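Local coordinates for protein nicotinate-nucleotide pyrophosphorylase (Francisella tularensis subsp. tularensis, PDB 3TQV) that probably converts quinolinate and phosphoribosyl pyrophosphate to nicotinate mononucleotide, carbon dioxide and diphosphate on the way to NAD(+), at residues A41-E55 / V87-R101. Residues are numbered along the deposited sequence; the frame is centred on the assembly and turned at random.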
# COMPACT_ATOMS: atom_id res chain seq x y z
N ALA B 41 -5.32 -29.20 -11.72
CA ALA B 41 -6.32 -28.82 -12.72
C ALA B 41 -6.03 -29.42 -14.09
O ALA B 41 -4.88 -29.66 -14.43
CB ALA B 41 -6.44 -27.31 -12.80
N GLU B 42 -7.08 -29.67 -14.87
CA GLU B 42 -6.90 -30.20 -16.21
C GLU B 42 -5.96 -29.26 -16.95
O GLU B 42 -6.05 -28.05 -16.80
CB GLU B 42 -8.23 -30.29 -16.97
CG GLU B 42 -9.06 -31.53 -16.71
CD GLU B 42 -10.09 -31.78 -17.82
OE1 GLU B 42 -11.30 -31.51 -17.60
OE2 GLU B 42 -9.70 -32.22 -18.91
N ASP B 43 -5.05 -29.83 -17.75
CA ASP B 43 -4.08 -29.04 -18.49
C ASP B 43 -4.66 -28.67 -19.86
O ASP B 43 -4.22 -29.17 -20.89
CB ASP B 43 -2.77 -29.82 -18.64
CG ASP B 43 -1.64 -28.98 -19.22
OD1 ASP B 43 -1.61 -27.76 -18.96
OD2 ASP B 43 -0.79 -29.54 -19.92
N ILE B 44 -5.65 -27.79 -19.84
CA ILE B 44 -6.40 -27.44 -21.05
C ILE B 44 -6.62 -25.93 -21.17
O ILE B 44 -6.24 -25.16 -20.29
CB ILE B 44 -7.78 -28.12 -21.05
CG1 ILE B 44 -8.68 -27.48 -19.98
CG2 ILE B 44 -7.64 -29.62 -20.79
CD1 ILE B 44 -10.16 -27.55 -20.32
N ASP B 45 -7.22 -25.51 -22.27
CA ASP B 45 -7.59 -24.11 -22.41
C ASP B 45 -8.97 -23.88 -21.82
O ASP B 45 -9.81 -24.79 -21.78
CB ASP B 45 -7.56 -23.65 -23.87
CG ASP B 45 -6.17 -23.25 -24.33
OD1 ASP B 45 -5.21 -23.45 -23.56
OD2 ASP B 45 -6.03 -22.73 -25.45
N THR B 46 -9.20 -22.67 -21.35
CA THR B 46 -10.53 -22.25 -20.97
C THR B 46 -10.68 -20.75 -21.12
O THR B 46 -9.97 -20.10 -21.89
CB THR B 46 -10.89 -22.68 -19.56
OG1 THR B 46 -12.23 -22.28 -19.27
CG2 THR B 46 -9.96 -22.07 -18.53
N THR B 47 -11.60 -20.20 -20.35
CA THR B 47 -12.04 -18.84 -20.52
C THR B 47 -12.23 -18.24 -19.14
O THR B 47 -12.36 -18.96 -18.16
CB THR B 47 -13.39 -18.84 -21.28
OG1 THR B 47 -13.34 -17.95 -22.41
CG2 THR B 47 -14.56 -18.48 -20.33
N ALA B 48 -12.24 -16.92 -19.05
CA ALA B 48 -12.48 -16.27 -17.76
C ALA B 48 -12.77 -14.79 -17.93
O ALA B 48 -12.63 -14.24 -19.01
CB ALA B 48 -11.29 -16.48 -16.84
N PHE B 49 -13.15 -14.14 -16.84
CA PHE B 49 -13.38 -12.71 -16.90
C PHE B 49 -13.34 -12.09 -15.52
O PHE B 49 -13.58 -12.77 -14.52
CB PHE B 49 -14.71 -12.41 -17.61
CG PHE B 49 -15.93 -12.93 -16.89
CD1 PHE B 49 -16.53 -12.18 -15.88
CD2 PHE B 49 -16.49 -14.16 -17.23
CE1 PHE B 49 -17.64 -12.64 -15.22
CE2 PHE B 49 -17.61 -14.63 -16.57
CZ PHE B 49 -18.20 -13.87 -15.57
N CYS B 50 -13.04 -10.80 -15.45
CA CYS B 50 -12.84 -10.14 -14.18
C CYS B 50 -13.90 -9.07 -13.93
O CYS B 50 -14.13 -8.22 -14.78
CB CYS B 50 -11.44 -9.52 -14.14
SG CYS B 50 -11.12 -8.46 -12.73
N ILE B 51 -14.54 -9.10 -12.77
CA ILE B 51 -15.50 -8.06 -12.42
C ILE B 51 -15.03 -7.17 -11.30
O ILE B 51 -14.28 -7.61 -10.43
CB ILE B 51 -16.83 -8.63 -11.93
CG1 ILE B 51 -16.64 -10.04 -11.39
CG2 ILE B 51 -17.88 -8.57 -13.03
CD1 ILE B 51 -17.80 -10.50 -10.57
N THR B 52 -15.51 -5.93 -11.30
CA THR B 52 -15.54 -5.13 -10.09
C THR B 52 -16.83 -5.45 -9.36
O THR B 52 -17.82 -5.83 -9.97
CB THR B 52 -15.60 -3.64 -10.39
OG1 THR B 52 -14.96 -3.36 -11.64
CG2 THR B 52 -14.89 -2.89 -9.30
N ARG B 53 -16.83 -5.29 -8.04
CA ARG B 53 -18.08 -5.40 -7.32
C ARG B 53 -18.54 -3.99 -6.93
O ARG B 53 -19.55 -3.82 -6.25
CB ARG B 53 -17.91 -6.29 -6.09
CG ARG B 53 -17.29 -7.65 -6.35
CD ARG B 53 -18.31 -8.66 -6.88
NE ARG B 53 -17.87 -10.04 -6.65
CZ ARG B 53 -18.42 -11.12 -7.21
NH1 ARG B 53 -19.43 -11.01 -8.06
NH2 ARG B 53 -17.94 -12.32 -6.91
N GLU B 54 -17.79 -2.98 -7.37
CA GLU B 54 -18.08 -1.61 -6.98
C GLU B 54 -17.57 -0.64 -8.02
O GLU B 54 -16.70 -0.96 -8.79
CB GLU B 54 -17.45 -1.31 -5.62
CG GLU B 54 -16.01 -1.81 -5.50
CD GLU B 54 -15.32 -1.35 -4.22
OE1 GLU B 54 -14.74 -2.22 -3.52
OE2 GLU B 54 -15.35 -0.12 -3.93
N GLU B 55 -18.15 0.55 -8.04
CA GLU B 55 -17.74 1.57 -9.01
C GLU B 55 -16.29 1.93 -8.75
O GLU B 55 -15.84 1.94 -7.60
CB GLU B 55 -18.63 2.80 -8.90
CG GLU B 55 -18.45 3.85 -9.99
CD GLU B 55 -19.46 4.98 -9.84
OE1 GLU B 55 -19.05 6.12 -9.54
OE2 GLU B 55 -20.67 4.72 -10.02
N VAL B 87 -15.35 2.74 -14.28
CA VAL B 87 -15.99 1.46 -14.48
C VAL B 87 -17.16 1.29 -13.53
O VAL B 87 -17.00 1.44 -12.31
CB VAL B 87 -15.01 0.32 -14.23
CG1 VAL B 87 -15.72 -1.04 -14.41
CG2 VAL B 87 -13.81 0.45 -15.16
N PRO B 88 -18.34 0.98 -14.06
CA PRO B 88 -19.54 0.84 -13.23
C PRO B 88 -19.47 -0.41 -12.40
O PRO B 88 -18.93 -1.41 -12.86
CB PRO B 88 -20.67 0.70 -14.26
CG PRO B 88 -20.08 1.14 -15.58
CD PRO B 88 -18.63 0.79 -15.49
N ALA B 89 -20.01 -0.36 -11.19
CA ALA B 89 -20.13 -1.55 -10.35
C ALA B 89 -20.70 -2.74 -11.13
O ALA B 89 -21.70 -2.60 -11.84
CB ALA B 89 -20.98 -1.26 -9.12
N ASN B 90 -20.04 -3.89 -10.99
CA ASN B 90 -20.50 -5.16 -11.54
C ASN B 90 -20.23 -5.35 -13.02
O ASN B 90 -20.79 -6.24 -13.66
CB ASN B 90 -21.97 -5.41 -11.19
CG ASN B 90 -22.17 -5.65 -9.70
OD1 ASN B 90 -21.41 -6.41 -9.06
ND2 ASN B 90 -23.17 -4.98 -9.11
N ALA B 91 -19.35 -4.52 -13.57
CA ALA B 91 -19.00 -4.60 -14.98
C ALA B 91 -17.74 -5.43 -15.18
O ALA B 91 -16.90 -5.53 -14.27
CB ALA B 91 -18.81 -3.21 -15.55
N ARG B 92 -17.62 -6.03 -16.36
CA ARG B 92 -16.47 -6.84 -16.69
C ARG B 92 -15.38 -5.93 -17.23
O ARG B 92 -15.60 -5.19 -18.19
CB ARG B 92 -16.82 -7.87 -17.77
CG ARG B 92 -17.82 -8.94 -17.38
CD ARG B 92 -17.87 -10.00 -18.47
NE ARG B 92 -18.87 -11.04 -18.25
CZ ARG B 92 -19.00 -12.12 -19.01
NH1 ARG B 92 -18.17 -12.31 -20.03
NH2 ARG B 92 -19.94 -13.02 -18.75
N ILE B 93 -14.19 -5.96 -16.62
CA ILE B 93 -13.11 -5.10 -17.10
C ILE B 93 -12.25 -5.76 -18.18
O ILE B 93 -11.79 -5.08 -19.11
CB ILE B 93 -12.25 -4.55 -15.95
CG1 ILE B 93 -11.78 -5.67 -15.02
CG2 ILE B 93 -13.05 -3.53 -15.14
CD1 ILE B 93 -11.30 -5.18 -13.68
N PHE B 94 -12.04 -7.06 -18.09
CA PHE B 94 -11.30 -7.74 -19.14
C PHE B 94 -11.73 -9.18 -19.24
O PHE B 94 -12.40 -9.69 -18.36
CB PHE B 94 -9.78 -7.62 -18.93
CG PHE B 94 -9.27 -8.36 -17.71
CD1 PHE B 94 -8.94 -9.71 -17.79
CD2 PHE B 94 -9.10 -7.70 -16.51
CE1 PHE B 94 -8.47 -10.40 -16.68
CE2 PHE B 94 -8.64 -8.36 -15.39
CZ PHE B 94 -8.32 -9.72 -15.47
N GLU B 95 -11.37 -9.82 -20.35
CA GLU B 95 -11.68 -11.23 -20.55
C GLU B 95 -10.43 -11.99 -20.88
O GLU B 95 -9.49 -11.46 -21.49
CB GLU B 95 -12.73 -11.41 -21.64
CG GLU B 95 -14.12 -11.02 -21.19
CD GLU B 95 -15.11 -10.94 -22.34
OE1 GLU B 95 -14.66 -10.80 -23.51
OE2 GLU B 95 -16.33 -11.01 -22.08
N LEU B 96 -10.40 -13.24 -20.45
CA LEU B 96 -9.24 -14.07 -20.67
C LEU B 96 -9.64 -15.31 -21.45
O LEU B 96 -10.75 -15.84 -21.28
CB LEU B 96 -8.59 -14.47 -19.33
CG LEU B 96 -7.96 -13.43 -18.38
CD1 LEU B 96 -7.41 -14.12 -17.14
CD2 LEU B 96 -6.84 -12.61 -19.04
N LYS B 97 -8.74 -15.73 -22.32
CA LYS B 97 -8.84 -17.02 -22.97
C LYS B 97 -7.46 -17.66 -22.89
O LYS B 97 -6.45 -17.06 -23.30
CB LYS B 97 -9.30 -16.85 -24.41
CG LYS B 97 -9.11 -18.07 -25.29
CD LYS B 97 -10.40 -18.84 -25.50
CE LYS B 97 -10.38 -19.60 -26.84
NZ LYS B 97 -10.80 -18.74 -28.00
N GLY B 98 -7.38 -18.85 -22.30
CA GLY B 98 -6.10 -19.52 -22.24
C GLY B 98 -6.06 -20.72 -21.35
O GLY B 98 -7.09 -21.31 -21.06
N ASN B 99 -4.86 -21.08 -20.92
CA ASN B 99 -4.64 -22.27 -20.10
C ASN B 99 -5.11 -22.11 -18.66
O ASN B 99 -4.81 -21.13 -18.00
CB ASN B 99 -3.15 -22.65 -20.13
CG ASN B 99 -2.85 -23.86 -19.27
OD1 ASN B 99 -2.60 -23.74 -18.07
ND2 ASN B 99 -2.88 -25.04 -19.89
N VAL B 100 -5.86 -23.11 -18.17
CA VAL B 100 -6.42 -23.10 -16.82
C VAL B 100 -5.37 -22.85 -15.73
O VAL B 100 -5.58 -22.05 -14.81
CB VAL B 100 -7.08 -24.45 -16.50
CG1 VAL B 100 -8.10 -24.29 -15.41
CG2 VAL B 100 -7.72 -25.02 -17.73
N ARG B 101 -4.24 -23.54 -15.83
CA ARG B 101 -3.22 -23.53 -14.80
C ARG B 101 -2.54 -22.18 -14.76
O ARG B 101 -2.38 -21.58 -13.71
CB ARG B 101 -2.20 -24.65 -15.05
CG ARG B 101 -2.85 -26.01 -15.21
CD ARG B 101 -1.83 -27.11 -15.19
NE ARG B 101 -2.44 -28.44 -15.13
CZ ARG B 101 -1.75 -29.57 -15.26
NH1 ARG B 101 -0.44 -29.52 -15.45
NH2 ARG B 101 -2.36 -30.74 -15.21
O HOH W 1 -3.35 -25.36 -22.61
O HOH W 2 -21.80 -5.15 -6.48
O HOH W 3 -21.95 1.54 -10.40
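Cys50 packs on Phe94 where strands 45-52 and 92-97 pair centrally in the antiparallel sheet of the N-terminal domain, flanked by 281-285 beside 45-52 and 76-79 beside 92-97. The N-to-C directions of the two strand segments lie 167° apart. Leu96 N donates to Ala48 O (2.8 Å) and Ala48 N to Leu96 O (2.9 Å); the pairing then shifts by one residue, Cys50 O accepting from Ile93 N. Cys50 CB sits over the Phe94 ring, 3.6 Å from its centroid and offset toward the rim, a CH-pi contact. With SG anti to the backbone N (chi1 171°), the sulfur reaches Ile93 CD1 and meets the ring obliquely. Trp79 and Ile110 also touch Phe94, placing this cluster between sheet and helix 100-130. On the other face the Arg92 guanidinium stacks flat on Phe49, planes 6° apart; Arg92 CZ stands 3.6 Å from the Phe49 ring centroid, a cation-pi geometry. Glu95 OE2 forms a salt bridge with Arg92 NH1. Past the corner at Gly98, Asn99 OD1, at the helix N-cap, accepts from Ser102 N and, weakly, Arg101 N. Val100 N donates to Ile44 O, and Val100 CG2 lies 3.5 Å from Ile44 CG1. Arg101 grips Ala41 O side-on, with NE at 2.8 Å and NH2 at 2.9 Å.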